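Local structure of decapping nuclease RAI1 (Candida albicans, 5BUD) at residues Y34-P39 against L81-I86; R21-Y26 against I86-S91; Y206-R211 against F273-T278. The protein hydrolyses NAD caps, and also triphosphate and methylguanosine-capped 5' ends, of RNA with divalent metal ions, and binds and stimulates the exoribonuclease RAT1. All coordinates share one frame; numbering follows the deposited sequence.

Contact 1. Residues Y34-P39 against L81-I86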
ATOM      1  N   TYR A  34      13.964  11.885  -1.519  1.00 35.08           N
ATOM      2  CA  TYR A  34      13.486  11.549  -0.180  1.00 35.95           C
ATOM      3  C   TYR A  34      13.982  12.519   0.881  1.00 39.33           C
ATOM      4  O   TYR A  34      15.072  13.098   0.768  1.00 40.36           O
ATOM      5  CB  TYR A  34      13.864  10.105   0.171  1.00 35.42           C
ATOM      6  CG  TYR A  34      13.112   9.143  -0.698  1.00 33.48           C
ATOM      7  CD1 TYR A  34      11.883   8.637  -0.294  1.00 34.28           C
ATOM      8  CD2 TYR A  34      13.584   8.793  -1.956  1.00 34.45           C
ATOM      9  CE1 TYR A  34      11.164   7.784  -1.107  1.00 34.44           C
ATOM     10  CE2 TYR A  34      12.877   7.939  -2.775  1.00 32.86           C
ATOM     11  CZ  TYR A  34      11.666   7.435  -2.346  1.00 33.52           C
ATOM     12  OH  TYR A  34      10.935   6.589  -3.141  1.00 33.91           O
ATOM     13  N   VAL A  35      13.165  12.677   1.916  1.00 36.42           N
ATOM     14  CA  VAL A  35      13.351  13.659   2.962  1.00 36.14           C
ATOM     15  C   VAL A  35      13.230  12.944   4.297  1.00 34.83           C
ATOM     16  O   VAL A  35      12.263  12.229   4.509  1.00 35.23           O
ATOM     17  CB  VAL A  35      12.226  14.703   2.898  1.00 38.62           C
ATOM     18  CG1 VAL A  35      12.269  15.616   4.115  1.00 37.32           C
ATOM     19  CG2 VAL A  35      12.292  15.479   1.586  1.00 40.43           C
ATOM     20  N   TYR A  36      14.184  13.134   5.205  1.00 32.13           N
ATOM     21  CA  TYR A  36      14.217  12.328   6.435  1.00 32.61           C
ATOM     22  C   TYR A  36      14.052  13.140   7.718  1.00 34.16           C
ATOM     23  O   TYR A  36      13.682  12.589   8.761  1.00 31.51           O
ATOM     24  CB  TYR A  36      15.486  11.455   6.482  1.00 31.43           C
ATOM     25  CG  TYR A  36      15.712  10.650   5.216  1.00 31.54           C
ATOM     26  CD1 TYR A  36      16.519  11.134   4.179  1.00 31.40           C
ATOM     27  CD2 TYR A  36      15.135   9.392   5.058  1.00 27.21           C
ATOM     28  CE1 TYR A  36      16.716  10.386   3.019  1.00 29.39           C
ATOM     29  CE2 TYR A  36      15.312   8.659   3.910  1.00 26.65           C
ATOM     30  CZ  TYR A  36      16.095   9.144   2.888  1.00 28.67           C
ATOM     31  OH  TYR A  36      16.248   8.364   1.750  1.00 27.27           O
ATOM     32  N   ASP A  37      14.281  14.445   7.630  1.00 37.37           N
ATOM     33  CA  ASP A  37      14.117  15.356   8.769  1.00 39.53           C
ATOM     34  C   ASP A  37      12.782  16.090   8.641  1.00 38.32           C
ATOM     35  O   ASP A  37      12.341  16.418   7.538  1.00 34.65           O
ATOM     36  CB  ASP A  37      15.268  16.367   8.788  1.00 42.39           C
ATOM     37  CG  ASP A  37      16.623  15.705   8.947  1.00 44.77           C
ATOM     38  OD1 ASP A  37      16.954  15.267  10.069  1.00 49.32           O
ATOM     39  OD2 ASP A  37      17.350  15.614   7.941  1.00 45.61           O
ATOM     40  N   ASP A  38      12.136  16.345   9.767  1.00 42.82           N
ATOM     41  CA  ASP A  38      10.815  16.995   9.775  1.00 45.01           C
ATOM     42  C   ASP A  38       9.894  16.527   8.623  1.00 40.47           C
ATOM     43  O   ASP A  38       9.346  17.332   7.880  1.00 37.39           O
ATOM     44  CB  ASP A  38      10.964  18.527   9.738  1.00 49.68           C
ATOM     45  CG  ASP A  38      12.009  19.039  10.708  1.00 51.98           C
ATOM     46  OD1 ASP A  38      11.899  18.740  11.908  1.00 54.65           O
ATOM     47  OD2 ASP A  38      12.941  19.745  10.264  1.00 59.66           O
ATOM     48  N   PRO A  39       9.726  15.208   8.471  1.00 38.64           N
ATOM     49  CA  PRO A  39       8.865  14.691   7.409  1.00 38.40           C
ATOM     50  C   PRO A  39       7.380  15.082   7.591  1.00 35.54           C
ATOM     51  O   PRO A  39       6.649  15.206   6.616  1.00 35.52           O
ATOM     52  CB  PRO A  39       9.071  13.181   7.519  1.00 37.59           C
ATOM     53  CG  PRO A  39       9.368  12.963   8.960  1.00 39.33           C
ATOM     54  CD  PRO A  39      10.213  14.137   9.357  1.00 38.76           C
ATOM     55  N   LEU A  81      14.191   3.470   2.184  1.00 26.01           N
ATOM     56  CA  LEU A  81      13.622   2.941   3.403  1.00 23.84           C
ATOM     57  C   LEU A  81      14.747   2.567   4.366  1.00 24.97           C
ATOM     58  O   LEU A  81      14.683   2.882   5.535  1.00 25.94           O
ATOM     59  CB  LEU A  81      12.722   1.731   3.115  1.00 22.84           C
ATOM     60  CG  LEU A  81      12.196   0.939   4.334  1.00 23.34           C
ATOM     61  CD1 LEU A  81      11.432   1.812   5.323  1.00 23.34           C
ATOM     62  CD2 LEU A  81      11.320  -0.218   3.866  1.00 21.88           C
ATOM     63  N   LEU A  82      15.795   1.904   3.875  1.00 25.32           N
ATOM     64  CA  LEU A  82      16.923   1.545   4.766  1.00 26.06           C
ATOM     65  C   LEU A  82      17.620   2.766   5.343  1.00 25.54           C
ATOM     66  O   LEU A  82      18.079   2.727   6.488  1.00 25.86           O
ATOM     67  CB  LEU A  82      17.951   0.641   4.069  1.00 25.21           C
ATOM     68  CG  LEU A  82      17.419  -0.734   3.663  1.00 26.47           C
ATOM     69  CD1 LEU A  82      18.494  -1.483   2.901  1.00 26.25           C
ATOM     70  CD2 LEU A  82      16.849  -1.564   4.837  1.00 24.70           C
ATOM     71  N   LYS A  83      17.682   3.838   4.562  1.00 26.98           N
ATOM     72  CA  LYS A  83      18.357   5.069   5.000  1.00 29.75           C
ATOM     73  C   LYS A  83      17.566   5.702   6.120  1.00 30.06           C
ATOM     74  O   LYS A  83      18.139   6.196   7.126  1.00 27.51           O
ATOM     75  CB  LYS A  83      18.552   6.021   3.832  1.00 31.46           C
ATOM     76  CG  LYS A  83      19.136   7.370   4.206  1.00 38.41           C
ATOM     77  CD  LYS A  83      20.299   7.772   3.315  1.00 43.41           C
ATOM     78  CE  LYS A  83      20.876   9.126   3.704  1.00 44.79           C
ATOM     79  NZ  LYS A  83      20.338  10.162   2.800  1.00 45.43           N
ATOM     80  N   ALA A  84      16.237   5.670   5.960  1.00 29.66           N
ATOM     81  CA  ALA A  84      15.321   6.113   7.004  1.00 28.34           C
ATOM     82  C   ALA A  84      15.479   5.251   8.234  1.00 27.04           C
ATOM     83  O   ALA A  84      15.547   5.774   9.338  1.00 27.92           O
ATOM     84  CB  ALA A  84      13.875   6.065   6.497  1.00 29.35           C
ATOM     85  N   ILE A  85      15.551   3.932   8.051  1.00 26.21           N
ATOM     86  CA  ILE A  85      15.773   2.990   9.177  1.00 27.24           C
ATOM     87  C   ILE A  85      17.114   3.252   9.927  1.00 29.13           C
ATOM     88  O   ILE A  85      17.146   3.240  11.151  1.00 27.21           O
ATOM     89  CB  ILE A  85      15.679   1.523   8.697  1.00 26.95           C
ATOM     90  CG1 ILE A  85      14.194   1.147   8.442  1.00 25.86           C
ATOM     91  CG2 ILE A  85      16.276   0.568   9.708  1.00 27.08           C
ATOM     92  CD1 ILE A  85      13.961  -0.208   7.789  1.00 24.72           C
ATOM     93  N   ILE A  86      18.204   3.507   9.193  1.00 29.41           N
ATOM     94  CA  ILE A  86      19.514   3.822   9.831  1.00 30.35           C
ATOM     95  C   ILE A  86      19.388   5.085  10.707  1.00 28.79           C
ATOM     96  O   ILE A  86      19.800   5.092  11.851  1.00 27.20           O
ATOM     97  CB  ILE A  86      20.643   4.026   8.784  1.00 31.65           C
ATOM     98  CG1 ILE A  86      20.931   2.710   8.041  1.00 31.89           C
ATOM     99  CG2 ILE A  86      21.919   4.541   9.464  1.00 32.70           C
ATOM    100  CD1 ILE A  86      21.603   2.896   6.688  1.00 33.44           C
TER
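The helical turn that presents Lys83 and Ala84 to Tyr36 belongs to a regular helix, with a backbone hydrogen bond from Ile86 N to Leu82 O, 2.8 Å long. Across the interface the evidence is for packing. Tyr36 is the centrepiece, giving 83 Å² of the 155 Å² buried, and the two helix residues meet different parts of its ring. Lys83 CG lies over one face, 4.1 Å from the centroid of the Tyr36 ring and 24° off its normal, a CH-pi contact displaced toward the rim on the phenol side. The lysine chain leaves its CA with CG anti to the backbone N (chi1 175°), then bends at chi2 and again at chi4. It thereby crosses the tyrosine side chain at about a right angle and brings Lys83 NZ back to within 3.6 Å of Tyr36 CE1. Ala84 meets the CD2-CE2 side of the ring, on the same side of its plane as Lys83: its CB sits 3.8 Å from Tyr36 CD2, while its backbone N approaches Tyr36 CE2 obliquely at 3.7 Å. Its small side chain probably allows this approach, for Tyr36 CD2 is as near to Ala84 CA as to Ala84 CB. Ser80 and Lys87, one turn before and after, also touch Tyr36, so the ring lies along one flank of helix 78-92. Ala84 also packs on Phe24 of strand 21-28, and Leu82, Ile85 and Ile86 turn to Phe383 of helix 381-389; the helix thus lies between the edge of the sheet and the C-terminal helix.

Contact 2. Residues R21-Y26 against I86-S91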
ATOM      1  N   ARG A  21       1.603   0.326  15.424  1.00 27.68           N
ATOM      2  CA  ARG A  21       2.106   1.601  15.960  1.00 27.90           C
ATOM      3  C   ARG A  21       3.112   2.161  14.982  1.00 25.45           C
ATOM      4  O   ARG A  21       3.953   1.416  14.483  1.00 24.76           O
ATOM      5  CB  ARG A  21       2.799   1.384  17.311  1.00 31.96           C
ATOM      6  CG  ARG A  21       1.953   0.702  18.363  1.00 38.34           C
ATOM      7  CD  ARG A  21       0.703   1.502  18.716  1.00 45.41           C
ATOM      8  NE  ARG A  21       0.079   1.040  19.957  1.00 51.61           N
ATOM      9  CZ  ARG A  21      -1.176   1.302  20.322  1.00 57.08           C
ATOM     10  NH1 ARG A  21      -1.982   2.024  19.548  1.00 63.15           N
ATOM     11  NH2 ARG A  21      -1.639   0.832  21.473  1.00 58.74           N
ATOM     12  N   GLU A  22       3.025   3.454  14.686  1.00 25.28           N
ATOM     13  CA  GLU A  22       4.029   4.084  13.840  1.00 26.34           C
ATOM     14  C   GLU A  22       5.343   4.139  14.618  1.00 27.59           C
ATOM     15  O   GLU A  22       5.345   4.500  15.787  1.00 25.50           O
ATOM     16  CB  GLU A  22       3.615   5.499  13.476  1.00 27.17           C
ATOM     17  CG  GLU A  22       4.642   6.244  12.640  1.00 29.41           C
ATOM     18  CD  GLU A  22       4.105   7.534  12.075  1.00 31.42           C
ATOM     19  OE1 GLU A  22       3.133   7.489  11.286  1.00 31.41           O
ATOM     20  OE2 GLU A  22       4.664   8.596  12.406  1.00 28.26           O
ATOM     21  N   LEU A  23       6.445   3.823  13.938  1.00 29.70           N
ATOM     22  CA  LEU A  23       7.796   3.965  14.478  1.00 28.44           C
ATOM     23  C   LEU A  23       8.350   5.323  14.083  1.00 27.74           C
ATOM     24  O   LEU A  23       8.831   6.064  14.936  1.00 27.64           O
ATOM     25  CB  LEU A  23       8.708   2.843  13.953  1.00 28.83           C
ATOM     26  CG  LEU A  23       8.258   1.399  14.250  1.00 31.47           C
ATOM     27  CD1 LEU A  23       9.240   0.369  13.689  1.00 31.53           C
ATOM     28  CD2 LEU A  23       8.047   1.180  15.746  1.00 33.82           C
ATOM     29  N   PHE A  24       8.303   5.637  12.790  1.00 26.28           N
ATOM     30  CA  PHE A  24       8.728   6.930  12.286  1.00 26.63           C
ATOM     31  C   PHE A  24       8.097   7.147  10.921  1.00 26.70           C
ATOM     32  O   PHE A  24       7.341   6.296  10.450  1.00 26.79           O
ATOM     33  CB  PHE A  24      10.276   6.990  12.174  1.00 26.73           C
ATOM     34  CG  PHE A  24      10.854   5.954  11.234  1.00 25.47           C
ATOM     35  CD1 PHE A  24      11.212   4.718  11.696  1.00 24.34           C
ATOM     36  CD2 PHE A  24      10.996   6.225   9.891  1.00 26.15           C
ATOM     37  CE1 PHE A  24      11.702   3.759  10.851  1.00 25.40           C
ATOM     38  CE2 PHE A  24      11.509   5.271   9.024  1.00 26.55           C
ATOM     39  CZ  PHE A  24      11.850   4.032   9.503  1.00 25.91           C
ATOM     40  N   SER A  25       8.440   8.270  10.286  1.00 24.53           N
ATOM     41  CA  SER A  25       8.014   8.585   8.952  1.00 24.54           C
ATOM     42  C   SER A  25       9.136   9.223   8.165  1.00 26.36           C
ATOM     43  O   SER A  25      10.126   9.665   8.735  1.00 24.86           O
ATOM     44  CB  SER A  25       6.859   9.567   8.992  1.00 26.90           C
ATOM     45  OG  SER A  25       7.234  10.708   9.727  1.00 27.87           O
ATOM     46  N   TYR A  26       8.930   9.300   6.858  1.00 25.04           N
ATOM     47  CA  TYR A  26       9.803  10.013   5.961  1.00 25.69           C
ATOM     48  C   TYR A  26       8.927  10.406   4.772  1.00 27.07           C
ATOM     49  O   TYR A  26       7.718  10.134   4.792  1.00 24.60           O
ATOM     50  CB  TYR A  26      11.031   9.154   5.600  1.00 25.42           C
ATOM     51  CG  TYR A  26      10.809   7.874   4.836  1.00 25.07           C
ATOM     52  CD1 TYR A  26      10.261   6.760   5.439  1.00 25.62           C
ATOM     53  CD2 TYR A  26      11.192   7.762   3.512  1.00 26.36           C
ATOM     54  CE1 TYR A  26      10.073   5.566   4.752  1.00 24.95           C
ATOM     55  CE2 TYR A  26      11.007   6.582   2.809  1.00 26.10           C
ATOM     56  CZ  TYR A  26      10.444   5.483   3.436  1.00 25.34           C
ATOM     57  OH  TYR A  26      10.275   4.328   2.712  1.00 22.89           O
ATOM     58  N   ILE A  86      18.204   3.507   9.193  1.00 29.41           N
ATOM     59  CA  ILE A  86      19.514   3.822   9.831  1.00 30.35           C
ATOM     60  C   ILE A  86      19.388   5.085  10.707  1.00 28.79           C
ATOM     61  O   ILE A  86      19.800   5.092  11.851  1.00 27.20           O
ATOM     62  CB  ILE A  86      20.643   4.026   8.784  1.00 31.65           C
ATOM     63  CG1 ILE A  86      20.931   2.710   8.041  1.00 31.89           C
ATOM     64  CG2 ILE A  86      21.919   4.541   9.464  1.00 32.70           C
ATOM     65  CD1 ILE A  86      21.603   2.896   6.688  1.00 33.44           C
ATOM     66  N   LYS A  87      18.761   6.127  10.177  1.00 30.30           N
ATOM     67  CA  LYS A  87      18.500   7.337  10.967  1.00 31.16           C
ATOM     68  C   LYS A  87      17.757   7.058  12.268  1.00 32.57           C
ATOM     69  O   LYS A  87      18.168   7.536  13.349  1.00 31.23           O
ATOM     70  CB  LYS A  87      17.730   8.348  10.142  1.00 32.74           C
ATOM     71  CG  LYS A  87      17.588   9.701  10.811  1.00 36.28           C
ATOM     72  CD  LYS A  87      17.124  10.759   9.814  1.00 40.48           C
ATOM     73  CE  LYS A  87      16.911  12.105  10.492  1.00 42.54           C
ATOM     74  NZ  LYS A  87      15.929  11.979  11.598  1.00 46.26           N
ATOM     75  N   TYR A  88      16.668   6.277  12.184  1.00 30.12           N
ATOM     76  CA  TYR A  88      15.862   5.969  13.358  1.00 27.69           C
ATOM     77  C   TYR A  88      16.635   5.126  14.329  1.00 28.82           C
ATOM     78  O   TYR A  88      16.646   5.392  15.522  1.00 28.93           O
ATOM     79  CB  TYR A  88      14.568   5.226  12.950  1.00 29.79           C
ATOM     80  CG  TYR A  88      13.665   4.811  14.111  1.00 30.23           C
ATOM     81  CD1 TYR A  88      12.930   5.757  14.833  1.00 31.94           C
ATOM     82  CD2 TYR A  88      13.516   3.473  14.455  1.00 32.07           C
ATOM     83  CE1 TYR A  88      12.100   5.375  15.887  1.00 31.16           C
ATOM     84  CE2 TYR A  88      12.686   3.077  15.499  1.00 32.38           C
ATOM     85  CZ  TYR A  88      11.989   4.027  16.213  1.00 32.84           C
ATOM     86  OH  TYR A  88      11.174   3.608  17.234  1.00 33.86           O
ATOM     87  N   GLU A  89      17.252   4.062  13.833  1.00 28.81           N
ATOM     88  CA  GLU A  89      17.942   3.135  14.699  1.00 29.84           C
ATOM     89  C   GLU A  89      19.169   3.792  15.356  1.00 31.27           C
ATOM     90  O   GLU A  89      19.548   3.409  16.444  1.00 31.93           O
ATOM     91  CB  GLU A  89      18.347   1.881  13.921  1.00 30.98           C
ATOM     92  CG  GLU A  89      17.172   1.015  13.431  1.00 31.22           C
ATOM     93  CD  GLU A  89      17.616  -0.272  12.728  1.00 29.63           C
ATOM     94  OE1 GLU A  89      18.778  -0.345  12.228  1.00 27.57           O
ATOM     95  OE2 GLU A  89      16.806  -1.240  12.697  1.00 25.81           O
ATOM     96  N   THR A  90      19.785   4.756  14.671  1.00 33.99           N
ATOM     97  CA  THR A  90      20.944   5.453  15.207  1.00 35.48           C
ATOM     98  C   THR A  90      20.462   6.267  16.417  1.00 37.78           C
ATOM     99  O   THR A  90      21.078   6.195  17.477  1.00 35.60           O
ATOM    100  CB  THR A  90      21.668   6.302  14.129  1.00 33.58           C
ATOM    101  OG1 THR A  90      22.254   5.439  13.143  1.00 30.00           O
ATOM    102  CG2 THR A  90      22.784   7.154  14.750  1.00 34.46           C
ATOM    103  N   SER A  91      19.318   6.951  16.276  1.00 38.50           N
ATOM    104  CA  SER A  91      18.660   7.664  17.400  1.00 40.61           C
ATOM    105  C   SER A  91      18.314   6.786  18.589  1.00 42.17           C
ATOM    106  O   SER A  91      18.467   7.198  19.731  1.00 44.28           O
ATOM    107  CB  SER A  91      17.364   8.330  16.955  1.00 42.17           C
ATOM    108  OG  SER A  91      17.610   9.596  16.419  1.00 44.12           O
TER
HETATM  109  O   HOH W   1       9.063   5.447  17.578  1.00 35.07           O
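Phe24 CD1 comes down over one face of the Tyr88 ring, 3.4 Å from Tyr88 CG and displaced toward the rim, and also lies 3.6 Å from Tyr88 CB. The ring centroids are 5.0 Å apart with planes at 32°, an oblique pairing that is neither a parallel stack nor edge-to-face. Leu23 meets the far end of the tyrosine, its CB 4.2 Å from Tyr88 CZ and its carbonyl O 3.5 Å from Tyr88 CE1. A water bridges the Leu23 carbonyl and the Tyr88 hydroxyl: it donates to Leu23 O at 2.7 Å and is hydrogen-bonded to Tyr88 OH at 2.8 Å. Both consecutive residues reach the same ring, consistent with the classic beta bulge they form in strand 21-28 opposite Val209 of strand 205-214, with which both share backbone hydrogen bonds. Within the bulge Phe24 adopts a chi1 of 61°, with CG in the crowded position between its backbone N and carbonyl carbon; Tyr88, with CG anti to its N (chi1 178°), reaches out from helix 78-92 to meet it. Phe24 also touches Ile85 of the same helix. One residue past Tyr88, Glu89 is tied by a salt bridge to Arg387 and by hydrogen bonds to Trp386 NE1 and Ile96 N. Ile86 O, one turn before Thr90, receives Thr90 N and Thr90 OG1 from opposite faces of its carbonyl plane.

Contact 3. Residues Y206-R211 against F273-T278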
ATOM      1  N   TYR A 206       4.021  11.014   1.625  1.00 23.30           N
ATOM      2  CA  TYR A 206       4.337  10.891   3.018  1.00 22.26           C
ATOM      3  C   TYR A 206       4.258   9.415   3.380  1.00 23.36           C
ATOM      4  O   TYR A 206       3.205   8.771   3.178  1.00 23.30           O
ATOM      5  CB  TYR A 206       3.340  11.670   3.829  1.00 23.14           C
ATOM      6  CG  TYR A 206       3.522  11.587   5.319  1.00 24.95           C
ATOM      7  CD1 TYR A 206       4.435  12.394   5.994  1.00 26.85           C
ATOM      8  CD2 TYR A 206       2.756  10.727   6.065  1.00 25.51           C
ATOM      9  CE1 TYR A 206       4.573  12.308   7.384  1.00 27.64           C
ATOM     10  CE2 TYR A 206       2.883  10.647   7.426  1.00 26.36           C
ATOM     11  CZ  TYR A 206       3.765  11.448   8.082  1.00 29.45           C
ATOM     12  OH  TYR A 206       3.837  11.288   9.455  1.00 35.04           O
ATOM     13  N   LEU A 207       5.354   8.885   3.913  1.00 21.09           N
ATOM     14  CA  LEU A 207       5.430   7.480   4.237  1.00 24.24           C
ATOM     15  C   LEU A 207       5.568   7.223   5.719  1.00 24.41           C
ATOM     16  O   LEU A 207       6.469   7.752   6.385  1.00 26.81           O
ATOM     17  CB  LEU A 207       6.569   6.795   3.478  1.00 25.84           C
ATOM     18  CG  LEU A 207       6.419   6.918   1.954  1.00 28.11           C
ATOM     19  CD1 LEU A 207       7.313   8.035   1.450  1.00 30.57           C
ATOM     20  CD2 LEU A 207       6.772   5.612   1.262  1.00 30.92           C
ATOM     21  N   SER A 208       4.692   6.356   6.212  1.00 21.32           N
ATOM     22  CA  SER A 208       4.735   5.882   7.567  1.00 21.29           C
ATOM     23  C   SER A 208       5.411   4.521   7.569  1.00 21.12           C
ATOM     24  O   SER A 208       5.155   3.672   6.708  1.00 20.96           O
ATOM     25  CB  SER A 208       3.315   5.731   8.100  1.00 20.31           C
ATOM     26  OG  SER A 208       3.281   5.408   9.465  1.00 21.85           O
ATOM     27  N   VAL A 209       6.254   4.313   8.558  1.00 21.88           N
ATOM     28  CA  VAL A 209       6.805   3.017   8.853  1.00 23.68           C
ATOM     29  C   VAL A 209       6.265   2.585  10.193  1.00 24.61           C
ATOM     30  O   VAL A 209       6.461   3.263  11.211  1.00 23.76           O
ATOM     31  CB  VAL A 209       8.338   3.030   8.866  1.00 23.32           C
ATOM     32  CG1 VAL A 209       8.876   1.663   9.228  1.00 25.07           C
ATOM     33  CG2 VAL A 209       8.841   3.399   7.494  1.00 24.71           C
ATOM     34  N   ILE A 210       5.592   1.432  10.188  1.00 24.72           N
ATOM     35  CA  ILE A 210       4.891   0.949  11.365  1.00 24.14           C
ATOM     36  C   ILE A 210       5.403  -0.423  11.754  1.00 24.92           C
ATOM     37  O   ILE A 210       5.923  -1.165  10.918  1.00 23.91           O
ATOM     38  CB  ILE A 210       3.365   0.868  11.127  1.00 24.62           C
ATOM     39  CG1 ILE A 210       3.010  -0.171  10.056  1.00 24.84           C
ATOM     40  CG2 ILE A 210       2.825   2.221  10.682  1.00 24.53           C
ATOM     41  CD1 ILE A 210       1.726  -0.867  10.365  1.00 27.35           C
ATOM     42  N   ARG A 211       5.273  -0.733  13.038  1.00 26.79           N
ATOM     43  CA  ARG A 211       5.489  -2.056  13.572  1.00 28.02           C
ATOM     44  C   ARG A 211       4.087  -2.642  13.881  1.00 26.14           C
ATOM     45  O   ARG A 211       3.259  -1.963  14.446  1.00 24.41           O
ATOM     46  CB  ARG A 211       6.304  -1.953  14.853  1.00 30.96           C
ATOM     47  CG  ARG A 211       6.856  -3.252  15.412  1.00 35.05           C
ATOM     48  CD  ARG A 211       7.887  -2.957  16.503  1.00 38.92           C
ATOM     49  NE  ARG A 211       8.505  -4.152  17.101  1.00 41.79           N
ATOM     50  CZ  ARG A 211       7.972  -4.878  18.090  1.00 42.32           C
ATOM     51  NH1 ARG A 211       6.782  -4.572  18.605  1.00 40.82           N
ATOM     52  NH2 ARG A 211       8.632  -5.923  18.572  1.00 43.73           N
ATOM     53  N   PHE A 273      -6.266  -1.947   7.072  1.00 22.67           N
ATOM     54  CA  PHE A 273      -6.100  -2.833   8.214  1.00 24.64           C
ATOM     55  C   PHE A 273      -4.622  -3.118   8.490  1.00 24.02           C
ATOM     56  O   PHE A 273      -4.179  -3.048   9.612  1.00 21.67           O
ATOM     57  CB  PHE A 273      -6.871  -4.160   8.028  1.00 29.15           C
ATOM     58  CG  PHE A 273      -6.775  -5.077   9.222  1.00 33.67           C
ATOM     59  CD1 PHE A 273      -7.640  -4.929  10.298  1.00 37.19           C
ATOM     60  CD2 PHE A 273      -5.780  -6.028   9.300  1.00 36.63           C
ATOM     61  CE1 PHE A 273      -7.529  -5.750  11.416  1.00 38.73           C
ATOM     62  CE2 PHE A 273      -5.657  -6.842  10.415  1.00 36.60           C
ATOM     63  CZ  PHE A 273      -6.539  -6.711  11.467  1.00 37.32           C
ATOM     64  N   LEU A 274      -3.846  -3.440   7.461  1.00 24.28           N
ATOM     65  CA  LEU A 274      -2.426  -3.770   7.677  1.00 25.05           C
ATOM     66  C   LEU A 274      -1.648  -2.597   8.298  1.00 25.24           C
ATOM     67  O   LEU A 274      -0.776  -2.791   9.138  1.00 23.96           O
ATOM     68  CB  LEU A 274      -1.761  -4.230   6.373  1.00 26.80           C
ATOM     69  CG  LEU A 274      -2.127  -5.663   5.952  1.00 28.01           C
ATOM     70  CD1 LEU A 274      -1.872  -5.917   4.477  1.00 29.38           C
ATOM     71  CD2 LEU A 274      -1.331  -6.658   6.774  1.00 30.27           C
ATOM     72  N   MET A 275      -2.042  -1.390   7.934  1.00 24.98           N
ATOM     73  CA  MET A 275      -1.323  -0.176   8.274  1.00 27.98           C
ATOM     74  C   MET A 275      -1.881   0.553   9.509  1.00 26.99           C
ATOM     75  O   MET A 275      -1.346   1.561   9.905  1.00 27.86           O
ATOM     76  CB  MET A 275      -1.432   0.749   7.082  1.00 28.39           C
ATOM     77  CG  MET A 275      -0.265   1.658   6.896  1.00 31.84           C
ATOM     78  SD  MET A 275       1.301   0.823   6.585  1.00 30.31           S
ATOM     79  CE  MET A 275       2.165   2.355   6.858  1.00 31.42           C
ATOM     80  N   GLY A 276      -2.980   0.070  10.082  1.00 25.05           N
ATOM     81  CA  GLY A 276      -3.623   0.784  11.161  1.00 23.35           C
ATOM     82  C   GLY A 276      -4.372   2.048  10.794  1.00 22.39           C
ATOM     83  O   GLY A 276      -4.632   2.894  11.654  1.00 23.69           O
ATOM     84  N   VAL A 277      -4.744   2.182   9.532  1.00 22.14           N
ATOM     85  CA  VAL A 277      -5.514   3.333   9.080  1.00 21.58           C
ATOM     86  C   VAL A 277      -7.016   3.065   9.323  1.00 23.47           C
ATOM     87  O   VAL A 277      -7.558   2.063   8.836  1.00 22.83           O
ATOM     88  CB  VAL A 277      -5.238   3.588   7.604  1.00 20.93           C
ATOM     89  CG1 VAL A 277      -6.184   4.639   7.065  1.00 20.87           C
ATOM     90  CG2 VAL A 277      -3.749   4.000   7.399  1.00 22.39           C
ATOM     91  N   THR A 278      -7.682   3.969  10.039  1.00 22.49           N
ATOM     92  CA  THR A 278      -9.033   3.713  10.571  1.00 22.09           C
ATOM     93  C   THR A 278     -10.142   4.358   9.729  1.00 21.82           C
ATOM     94  O   THR A 278     -11.318   4.118   9.963  1.00 19.34           O
ATOM     95  CB  THR A 278      -9.191   4.225  12.025  1.00 22.68           C
ATOM     96  OG1 THR A 278      -9.072   5.655  12.067  1.00 21.91           O
ATOM     97  CG2 THR A 278      -8.176   3.594  12.909  1.00 22.54           C
TER
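Met275 and Ile210 bury most of this interface, 79 and 64 Å² respectively, with Ser208 adding 23 Å², and all three are buried in the whole protein. Met275 lies in the last turn of its helix, just before Gly276, which leaves helical geometry with a positive phi of 73° in a Schellman motif; facing it runs strand 205-214 of the PD-(D/E)XK nuclease fold. The bond from the backbone of Met275 to its CB does not aim at the strand, yet the end of the chain arrives there, because it bends at chi2 (62°) before extending through chi3. Its terminal methyl consequently nestles between the two inward-facing strand residues: Met275 CE is 3.8 Å from Ser208 CB and 3.9 Å from Ile210 CG2. The same methyl lies 3.3 Å from Ser208 O, a close approach to which the slight polarity of a methyl next to sulfur may contribute. Further back along the chain, Met275 SD rests 4.0 Å from Ile210 CG1. The hydroxyl of Ser208 has its polar partner elsewhere, in Glu22 OE1 of strand 21-28, while its CB packs on the methionine methyl. Leu274 turns to Met107, Thr108 and Leu111 of helix 104-112, and Met275 also touches Arg104. The active site is near: the side chain of Met275 is about 7 Å from that of Glu224, a manganese ligand on the adjoining strand 217-228, and about 10 Å from a manganese ion. Ile210 reaches past the methionine to the helix backbone. With CG1 between N and the carbonyl carbon (chi1 65°), it sets CD1 3.8 Å from Met275 CA and 3.4 Å from Leu274 O.

In the fold
Contacts 1 and 2 use successive turns of helix 78-92 and share Ile86; contact 1 is partly buried and contact 2 lies at the surface. Each is led by a tyrosine: in contact 1 the ring comes from the loop that follows strand 34-35, in contact 2 from the helix. They meet where Phe24 CE2 packs 3.6 Å from Ala84 CB. Contact 3 is fully buried, about 9 Å from the centre of the chain, and its chemistry is aliphatic and thioether, where contact 1 sets an aliphatic lysine chain on a ring and contact 2 pairs two rings. The backbone hydrogen bond from Leu23 N to Val209 O, 2.8 Å, links contacts 2 and 3.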